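Local coordinates for protein NADPH-flavin oxidoreductase (Helicobacter pylori, PDB 2H0U) that binds FMN and probably acts as a flavin-dependent oxidoreductase of the nitroreductase family, using NADH or NADPH, at residues Pro41-Leu46 with Lys119-Asn124. Sequence-based numbering, arbitrary orientation.
Sequences PSSIGL and KNFQEN. With FMN (flavin mononucleotide), chain B.
Phe121 reaches from helix 113-125 to the loop 41-46, where Ile44 meets the CD2-CE2 side of its ring and Ser43 the CE2-CZ end. The apolar part is carried by Ile44, whose CD1 lies 3.6 Å from Phe121 CE2, obliquely to the ring; the two side chains run antiparallel past one another. With CG anti to the backbone N (chi1 167°), Phe121 is extended enough to bridge backbones whose CA atoms, at Ile44 and Phe121, stay 10.2 Å apart. Phe114 and Ile118 of the same helix also pack on Ile44.

Ser43 OG comes up to the rim of the ring, close to its plane, 3.7 Å from Phe121 CZ. This hydroxyl is hydrogen-bonded to Glu164 of the second subunit, which itself packs on Phe121, so the ring borders a polar link across the dimer interface.

Two backbone bonds fold the loop: Gly45 N to Ser42 O (2.9 Å) and Leu46 N to Ser43 O. Ser43 N donates to Gln141 OE1 of helix 131-155.

The loop also lines FMN. Ser43 N approaches flavin C8 to 3.3 Å, and Pro41 CB lies equally near the ribityl O3'. Arg13, Lys204, Arg206 and the backbone N of Glu164, all of the second subunit, are among the groups that hydrogen-bond the same cofactor, an intersubunit FMN site characteristic of dimeric nitroreductases.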
# COMPACT_ATOMS: atom_id res chain seq x y z
N PRO A 41 -7.00 4.30 -5.49
CA PRO A 41 -6.80 5.72 -5.06
C PRO A 41 -5.34 6.03 -4.89
O PRO A 41 -4.51 5.10 -4.69
CB PRO A 41 -7.48 5.79 -3.70
CG PRO A 41 -7.38 4.30 -3.13
CD PRO A 41 -7.43 3.41 -4.38
N SER A 42 -5.02 7.32 -4.95
CA SER A 42 -3.64 7.76 -4.74
C SER A 42 -3.70 9.14 -4.12
O SER A 42 -4.67 9.86 -4.31
CB SER A 42 -2.87 7.83 -6.06
OG SER A 42 -3.60 8.59 -7.02
N SER A 43 -2.64 9.52 -3.43
CA SER A 43 -2.56 10.85 -2.83
C SER A 43 -2.71 11.94 -3.90
O SER A 43 -2.01 11.90 -4.93
CB SER A 43 -1.24 11.01 -2.09
OG SER A 43 -1.26 12.22 -1.36
N ILE A 44 -3.67 12.85 -3.68
CA ILE A 44 -3.97 14.01 -4.55
C ILE A 44 -4.54 13.52 -5.89
O ILE A 44 -4.61 14.26 -6.87
CB ILE A 44 -2.75 14.96 -4.81
CG1 ILE A 44 -1.80 15.00 -3.60
CG2 ILE A 44 -3.26 16.41 -5.20
CD1 ILE A 44 -0.52 15.89 -3.75
N GLY A 45 -5.01 12.27 -5.89
CA GLY A 45 -5.40 11.60 -7.12
C GLY A 45 -4.41 11.59 -8.30
O GLY A 45 -4.84 11.57 -9.46
N LEU A 46 -3.10 11.60 -8.03
CA LEU A 46 -2.13 11.84 -9.11
C LEU A 46 -1.84 10.58 -9.92
O LEU A 46 -1.29 10.67 -11.01
CB LEU A 46 -0.83 12.43 -8.59
CG LEU A 46 -0.95 13.85 -8.02
CD1 LEU A 46 0.41 14.21 -7.37
CD2 LEU A 46 -1.37 14.83 -9.07
N LYS A 119 2.60 22.14 -3.11
CA LYS A 119 3.98 22.43 -2.78
C LYS A 119 4.24 22.33 -1.25
O LYS A 119 5.18 21.67 -0.82
CB LYS A 119 4.36 23.82 -3.29
CG LYS A 119 5.77 24.23 -2.93
CD LYS A 119 6.02 25.61 -3.42
CE LYS A 119 7.49 26.02 -3.33
NZ LYS A 119 7.86 26.30 -1.94
N ASN A 120 3.45 23.03 -0.45
CA ASN A 120 3.63 22.98 1.01
C ASN A 120 3.45 21.57 1.58
O ASN A 120 4.19 21.15 2.48
CB ASN A 120 2.65 23.89 1.71
CG ASN A 120 2.79 23.84 3.22
OD1 ASN A 120 3.74 24.40 3.78
ND2 ASN A 120 1.85 23.16 3.90
N PHE A 121 2.43 20.88 1.10
CA PHE A 121 2.14 19.52 1.53
C PHE A 121 3.34 18.62 1.32
O PHE A 121 3.77 17.93 2.24
CB PHE A 121 0.95 19.02 0.72
CG PHE A 121 0.71 17.54 0.81
CD1 PHE A 121 0.40 16.92 2.03
CD2 PHE A 121 0.69 16.77 -0.35
CE1 PHE A 121 0.11 15.55 2.10
CE2 PHE A 121 0.41 15.40 -0.29
CZ PHE A 121 0.13 14.79 0.94
N GLN A 122 3.90 18.62 0.12
CA GLN A 122 5.05 17.76 -0.18
C GLN A 122 6.36 18.15 0.51
O GLN A 122 7.01 17.30 1.11
CB GLN A 122 5.28 17.71 -1.67
CG GLN A 122 4.15 16.95 -2.42
CD GLN A 122 4.57 16.67 -3.86
OE1 GLN A 122 5.18 17.52 -4.49
NE2 GLN A 122 4.24 15.48 -4.38
N GLU A 123 6.73 19.43 0.40
CA GLU A 123 8.00 19.95 0.90
C GLU A 123 8.04 20.02 2.42
O GLU A 123 9.07 19.68 3.02
CB GLU A 123 8.29 21.32 0.30
CG GLU A 123 8.45 21.29 -1.22
CD GLU A 123 8.91 22.60 -1.84
OE1 GLU A 123 9.10 23.63 -1.15
OE2 GLU A 123 9.09 22.60 -3.06
N ASN A 124 6.93 20.43 3.03
CA ASN A 124 6.92 20.70 4.47
C ASN A 124 6.16 19.68 5.27
O ASN A 124 6.71 19.08 6.21
CB ASN A 124 6.37 22.09 4.73
CG ASN A 124 7.21 23.17 4.06
OD1 ASN A 124 6.68 24.18 3.60
ND2 ASN A 124 8.52 22.94 3.98
N1 FMN B . -8.14 13.26 0.60
C2 FMN B . -8.24 14.35 1.45
O2 FMN B . -9.22 15.08 1.36
N3 FMN B . -7.26 14.65 2.36
C4 FMN B . -6.13 13.87 2.43
O4 FMN B . -5.33 14.05 3.34
C4A FMN B . -6.01 12.78 1.54
N5 FMN B . -4.89 11.98 1.59
C5A FMN B . -4.78 10.85 0.80
C6 FMN B . -3.62 10.07 0.93
C7 FMN B . -3.51 8.92 0.12
C7M FMN B . -2.48 7.90 0.51
C8 FMN B . -4.50 8.58 -0.82
C8M FMN B . -4.49 7.19 -1.46
C9 FMN B . -5.63 9.37 -0.93
C9A FMN B . -5.77 10.52 -0.13
N10 FMN B . -6.90 11.35 -0.24
C10 FMN B . -7.02 12.46 0.63
C1' FMN B . -8.00 11.08 -1.21
C2' FMN B . -7.55 11.21 -2.68
O2' FMN B . -7.76 12.55 -3.08
C3' FMN B . -8.42 10.26 -3.50
O3' FMN B . -8.18 8.92 -3.10
C4' FMN B . -8.18 10.29 -5.01
O4' FMN B . -8.57 11.56 -5.48
C5' FMN B . -8.91 9.19 -5.80
O5' FMN B . -10.32 9.37 -5.56
P FMN B . -11.18 8.17 -4.93
O1P FMN B . -10.46 7.75 -3.68
O2P FMN B . -12.56 8.75 -4.62
O3P FMN B . -11.28 7.03 -5.91